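Local coordinates for LPP20 lipofamily protein (Helicobacter pylori R046Wa, PDB 4KZS) that is of unknown function but, as a secreted LPP20-family protein with a C-terminal domain related to the N-terminal domain of TolB, may be linked to the Tol-Pal system, at residues K177-I182 against V203-D208; A194-A199 against V251-K256. One frame throughout, in Å; residues are numbered along the deposited sequence.

Overall arrangement
Both contacts belong to the C-terminal domain, whose family is related to the N-terminal domain of TolB, and they lie about 15 Å apart, centre to centre. Their segments alternate along the chain. Contact 1 pairs the two parallel strands 179-182 and 205-207, while helix 190-200, which connects those strands in a beta-alpha-beta unit, supplies one side of contact 2 and packs there against helix 252-262. The two contacts touch directly where CG of Pro206 meets CG2 of Ile197 at 3.9 Å. Helix 252-262 also reaches contact 1, since its Phe258 and Arg262 lie against Val203. Both contacts are packing within the domain.

Contact 1 (K177-I182 against V203-D208); sequences KPKVQI and VLTPSD
The end of the Leu204 side chain turns back to Pro178 and Val180. Its CD1 lies 3.7 Å from CD of Pro178, the two side chains running side by side, and the same methyl comes within 4.0 Å of CG1 of Val180, whose side chain crosses that of Leu204 at about a right angle. Ile215 of strand 214-215 touches both Val180 and Leu204, and Phe133 also packs on Val180. Further along, CD1 of Ile182 runs alongside the ring of Pro206, 3.9 Å from its CG. These residues join the two strands of a beta-alpha-beta unit, in which helix 190-200 leads from strand 179-182 to its parallel neighbour 205-207. The strands are short and weakly paired, their segment axes crossing at -59°. Thr205 N donates to Pro178 O. Ser207 N donates to Val180 O at 3.1 Å, standing 66° out of the carbonyl plane; a weak bond from Val180 N to Thr205 O lies between the two. On the face that carries Lys179 and Thr205, opposite Val180 and Pro206, CG of Lys179 lies 3.8 Å from CG2 of Thr205, before the lysine chain bends away to a salt bridge with Glu209. The aliphatic start of Lys177 crosses the Thr205 side chain near OG1. At the far end Gln181, with CG anti to the backbone N (chi1 -167°), carries its extended chain past Ser207 O toward the backbone of Asp208, where NE2 of Gln181 comes 3.2 Å from O of Asp208, at an angle too poor for a hydrogen bond.

Contact 2 (A194-A199 against V251-K256); sequences AALISA and VDEKNK
Lys254 lays the aliphatic part of its side chain over the surface that Ala195 and Ala199 offer, one turn apart, on helix 190-200. The chain starts out straight, with CG anti to the backbone N and chi2 also near 180°, and this extension carries CG and CD across the gap between the helices. It then bends at chi3 (64°) and again at chi4, turning CE and NZ away from helix 190-200. CG of Lys254 meets CB of Ala199, and CD of Lys254 lies 3.9 Å from CB of Ala195, with the carbonyl O of Ala195 close by. That oxygen already accepts the helical bond from Ala199 N. Ser198 stands at the margin, its OG 4.2 Å from the same CD of Lys254. On the other flank Leu196 and Glu253 meet, the two side chains passing each other at a slant. Leu196 holds CG beside its own backbone N (chi1 -75°), which brings CD2 near the glutamate, 4.0 Å from CG and 3.9 Å from OE1 of Glu253. Glu253 is extended throughout its aliphatic part, which places its carboxylate beside that methyl and lets OE2 accept a hydrogen bond from Ser223 N; Leu196 touches Ser223 as well. The two helix segments run nearly parallel, 14° apart, with axes 8.9 Å from each other at closest approach, and the small alanine side chains of one face the long lysine of the other. With no hydrogen bond joining the segments, the contact rests on methyl and methylene packing, and the buried carboxylate of Glu253 finds its polar partner in the neighbouring loop, tying helix 252-262 to that loop through Ser223.

Contact 1 (K177-I182 against V203-D208)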
loop_
_atom_site.group_PDB
_atom_site.type_symbol
_atom_site.label_atom_id
_atom_site.label_comp_id
_atom_site.label_asym_id
_atom_site.label_seq_id
_atom_site.Cartn_x
_atom_site.Cartn_y
_atom_site.Cartn_z
ATOM N N LYS A 177 9.705 -8.644 -1.217
ATOM C CA LYS A 177 10.081 -9.347 -2.444
ATOM C C LYS A 177 8.946 -10.176 -3.099
ATOM O O LYS A 177 8.166 -9.661 -3.910
ATOM C CB LYS A 177 11.431 -10.022 -2.321
ATOM C CG LYS A 177 12.465 -8.882 -2.302
ATOM C CD LYS A 177 12.136 -7.788 -3.342
ATOM C CE LYS A 177 12.468 -6.411 -2.816
ATOM N NZ LYS A 177 12.352 -5.306 -3.833
ATOM N N PRO A 178 8.833 -11.447 -2.760
ATOM C CA PRO A 178 9.689 -12.211 -1.914
ATOM C C PRO A 178 10.301 -13.338 -2.742
ATOM O O PRO A 178 10.611 -13.156 -3.937
ATOM C CB PRO A 178 8.685 -12.803 -0.951
ATOM C CG PRO A 178 7.495 -13.097 -1.838
ATOM C CD PRO A 178 7.543 -12.127 -2.982
ATOM N N LYS A 179 10.415 -14.504 -2.112
ATOM C CA LYS A 179 11.024 -15.654 -2.731
ATOM C C LYS A 179 9.973 -16.370 -3.561
ATOM O O LYS A 179 8.948 -16.800 -3.029
ATOM C CB LYS A 179 11.591 -16.579 -1.645
ATOM C CG LYS A 179 12.922 -16.148 -0.980
ATOM C CD LYS A 179 12.878 -16.451 0.512
ATOM C CE LYS A 179 14.198 -16.259 1.215
ATOM N NZ LYS A 179 14.958 -17.529 1.174
ATOM N N VAL A 180 10.200 -16.436 -4.868
ATOM C CA VAL A 180 9.467 -17.355 -5.717
ATOM C C VAL A 180 10.386 -18.078 -6.695
ATOM O O VAL A 180 11.255 -17.451 -7.318
ATOM C CB VAL A 180 8.335 -16.649 -6.456
ATOM C CG1 VAL A 180 7.545 -15.828 -5.454
ATOM C CG2 VAL A 180 8.847 -15.773 -7.603
ATOM N N GLN A 181 10.192 -19.394 -6.807
ATOM C CA GLN A 181 10.922 -20.240 -7.770
ATOM C C GLN A 181 10.699 -19.795 -9.208
ATOM O O GLN A 181 9.587 -19.470 -9.583
ATOM C CB GLN A 181 10.509 -21.702 -7.615
ATOM C CG GLN A 181 11.405 -22.702 -8.331
ATOM C CD GLN A 181 11.278 -24.090 -7.737
ATOM O OE1 GLN A 181 10.169 -24.617 -7.593
ATOM N NE2 GLN A 181 12.412 -24.693 -7.388
ATOM N N ILE A 182 11.761 -19.769 -10.001
ATOM C CA ILE A 182 11.659 -19.339 -11.384
ATOM C C ILE A 182 12.222 -20.421 -12.304
ATOM O O ILE A 182 13.432 -20.622 -12.378
ATOM C CB ILE A 182 12.347 -17.981 -11.620
ATOM C CG1 ILE A 182 11.610 -16.878 -10.856
ATOM C CG2 ILE A 182 12.414 -17.658 -13.108
ATOM C CD1 ILE A 182 12.218 -15.493 -11.014
ATOM N N VAL A 203 11.688 -7.114 -8.187
ATOM C CA VAL A 203 10.358 -7.312 -7.681
ATOM C C VAL A 203 10.305 -8.666 -6.987
ATOM O O VAL A 203 9.455 -8.898 -6.159
ATOM C CB VAL A 203 9.371 -7.298 -8.870
ATOM C CG1 VAL A 203 8.209 -8.287 -8.699
ATOM C CG2 VAL A 203 8.913 -5.876 -9.171
ATOM N N LEU A 204 11.227 -9.559 -7.317
ATOM C CA LEU A 204 11.172 -10.945 -6.806
ATOM C C LEU A 204 12.540 -11.437 -6.293
ATOM O O LEU A 204 13.551 -10.844 -6.613
ATOM C CB LEU A 204 10.745 -11.855 -7.963
ATOM C CG LEU A 204 9.607 -12.771 -7.629
ATOM C CD1 LEU A 204 9.018 -12.219 -6.332
ATOM C CD2 LEU A 204 8.644 -12.733 -8.822
ATOM N N THR A 205 12.564 -12.538 -5.565
ATOM C CA THR A 205 13.798 -13.142 -5.132
ATOM C C THR A 205 13.858 -14.590 -5.609
ATOM O O THR A 205 13.386 -15.519 -4.892
ATOM C CB THR A 205 13.912 -13.108 -3.601
ATOM O OG1 THR A 205 14.145 -11.760 -3.186
ATOM C CG2 THR A 205 15.062 -13.916 -3.146
ATOM N N PRO A 206 14.493 -14.813 -6.780
ATOM C CA PRO A 206 14.465 -16.175 -7.357
ATOM C C PRO A 206 14.852 -17.198 -6.329
ATOM O O PRO A 206 15.888 -17.076 -5.692
ATOM C CB PRO A 206 15.467 -16.093 -8.484
ATOM C CG PRO A 206 15.408 -14.646 -8.896
ATOM C CD PRO A 206 15.332 -13.901 -7.586
ATOM N N SER A 207 13.989 -18.169 -6.083
ATOM C CA SER A 207 14.338 -19.152 -5.059
ATOM C C SER A 207 14.190 -20.543 -5.584
ATOM O O SER A 207 13.714 -20.724 -6.706
ATOM C CB SER A 207 13.548 -18.975 -3.782
ATOM O OG SER A 207 14.110 -19.792 -2.776
ATOM N N ASP A 208 14.662 -21.511 -4.795
ATOM C CA ASP A 208 14.749 -22.913 -5.216
ATOM C C ASP A 208 14.103 -23.779 -4.154
ATOM O O ASP A 208 13.717 -24.915 -4.425
ATOM C CB ASP A 208 16.205 -23.351 -5.464
ATOM C CG ASP A 208 16.666 -23.134 -6.922
ATOM O OD1 ASP A 208 17.879 -22.927 -7.127
ATOM O OD2 ASP A 208 15.833 -23.162 -7.858
#

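Contact 2 (A194-A199 against V251-K256)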
loop_
_atom_site.group_PDB
_atom_site.type_symbol
_atom_site.label_atom_id
_atom_site.label_comp_id
_atom_site.label_asym_id
_atom_site.label_seq_id
_atom_site.Cartn_x
_atom_site.Cartn_y
_atom_site.Cartn_z
ATOM N N ALA A 194 18.964 -14.255 -18.590
ATOM C CA ALA A 194 19.599 -13.465 -17.545
ATOM C C ALA A 194 18.795 -12.185 -17.371
ATOM O O ALA A 194 18.291 -11.904 -16.270
ATOM C CB ALA A 194 21.050 -13.169 -17.899
ATOM N N ALA A 195 18.632 -11.457 -18.480
ATOM C CA ALA A 195 17.794 -10.246 -18.550
ATOM C C ALA A 195 16.472 -10.399 -17.803
ATOM O O ALA A 195 16.012 -9.499 -17.105
ATOM C CB ALA A 195 17.524 -9.860 -20.002
ATOM N N LEU A 196 15.879 -11.562 -17.943
ATOM C CA LEU A 196 14.597 -11.761 -17.381
ATOM C C LEU A 196 14.708 -11.917 -15.897
ATOM O O LEU A 196 14.065 -11.161 -15.169
ATOM C CB LEU A 196 13.906 -12.973 -18.019
ATOM C CG LEU A 196 13.336 -12.820 -19.453
ATOM C CD1 LEU A 196 12.193 -13.817 -19.686
ATOM C CD2 LEU A 196 12.894 -11.401 -19.812
ATOM N N ILE A 197 15.526 -12.878 -15.449
ATOM C CA ILE A 197 15.746 -13.083 -14.013
ATOM C C ILE A 197 16.166 -11.786 -13.318
ATOM O O ILE A 197 15.749 -11.529 -12.205
ATOM C CB ILE A 197 16.791 -14.171 -13.741
ATOM C CG1 ILE A 197 16.222 -15.546 -14.163
ATOM C CG2 ILE A 197 17.194 -14.177 -12.276
ATOM C CD1 ILE A 197 16.909 -16.789 -13.587
ATOM N N SER A 198 16.972 -10.980 -14.004
ATOM C CA SER A 198 17.400 -9.699 -13.550
ATOM C C SER A 198 16.255 -8.727 -13.345
ATOM O O SER A 198 16.306 -7.902 -12.440
ATOM C CB SER A 198 18.363 -9.129 -14.594
ATOM O OG SER A 198 18.594 -7.743 -14.426
ATOM N N ALA A 199 15.252 -8.766 -14.216
ATOM C CA ALA A 199 14.132 -7.838 -14.110
ATOM C C ALA A 199 13.129 -8.394 -13.078
ATOM O O ALA A 199 12.673 -7.710 -12.167
ATOM C CB ALA A 199 13.493 -7.652 -15.477
ATOM N N VAL A 251 16.719 -5.402 -25.279
ATOM C CA VAL A 251 16.770 -5.249 -23.814
ATOM C C VAL A 251 15.380 -4.992 -23.246
ATOM O O VAL A 251 15.134 -5.202 -22.069
ATOM C CB VAL A 251 17.705 -4.077 -23.398
ATOM C CG1 VAL A 251 17.138 -2.716 -23.787
ATOM C CG2 VAL A 251 17.990 -4.098 -21.910
ATOM N N ASP A 252 14.479 -4.540 -24.120
ATOM C CA ASP A 252 13.131 -4.139 -23.747
ATOM C C ASP A 252 12.232 -5.223 -23.220
ATOM O O ASP A 252 11.342 -4.906 -22.446
ATOM C CB ASP A 252 12.426 -3.425 -24.902
ATOM C CG ASP A 252 12.419 -1.919 -24.733
ATOM O OD1 ASP A 252 13.517 -1.356 -24.528
ATOM O OD2 ASP A 252 11.322 -1.308 -24.799
ATOM N N GLU A 253 12.411 -6.485 -23.624
ATOM C CA GLU A 253 11.548 -7.508 -23.030
ATOM C C GLU A 253 11.702 -7.457 -21.512
ATOM O O GLU A 253 10.826 -7.896 -20.765
ATOM C CB GLU A 253 11.795 -8.923 -23.547
ATOM C CG GLU A 253 10.820 -9.906 -22.883
ATOM C CD GLU A 253 10.901 -11.349 -23.355
ATOM O OE1 GLU A 253 12.014 -11.852 -23.605
ATOM O OE2 GLU A 253 9.831 -11.992 -23.446
ATOM N N LYS A 254 12.820 -6.884 -21.079
ATOM C CA LYS A 254 13.111 -6.664 -19.669
ATOM C C LYS A 254 12.486 -5.331 -19.225
ATOM O O LYS A 254 11.551 -5.294 -18.416
ATOM C CB LYS A 254 14.640 -6.681 -19.475
ATOM C CG LYS A 254 15.159 -6.461 -18.066
ATOM C CD LYS A 254 16.667 -6.673 -17.971
ATOM C CE LYS A 254 17.441 -5.671 -18.805
ATOM N NZ LYS A 254 17.072 -4.270 -18.464
ATOM N N ASN A 255 13.003 -4.247 -19.794
ATOM C CA ASN A 255 12.528 -2.887 -19.540
ATOM C C ASN A 255 10.993 -2.791 -19.570
ATOM O O ASN A 255 10.383 -1.938 -18.921
ATOM C CB ASN A 255 13.133 -1.934 -20.592
ATOM C CG ASN A 255 14.539 -2.352 -21.062
ATOM O OD1 ASN A 255 15.011 -1.906 -22.115
ATOM N ND2 ASN A 255 15.208 -3.203 -20.285
ATOM N N LYS A 256 10.378 -3.684 -20.335
ATOM C CA LYS A 256 8.949 -3.713 -20.480
ATOM C C LYS A 256 8.367 -4.729 -19.511
ATOM O O LYS A 256 7.247 -4.555 -19.036
ATOM C CB LYS A 256 8.556 -4.057 -21.928
ATOM C CG LYS A 256 7.048 -4.140 -22.171
ATOM C CD LYS A 256 6.645 -5.288 -23.097
ATOM C CE LYS A 256 6.929 -6.689 -22.549
ATOM N NZ LYS A 256 6.181 -7.060 -21.321
#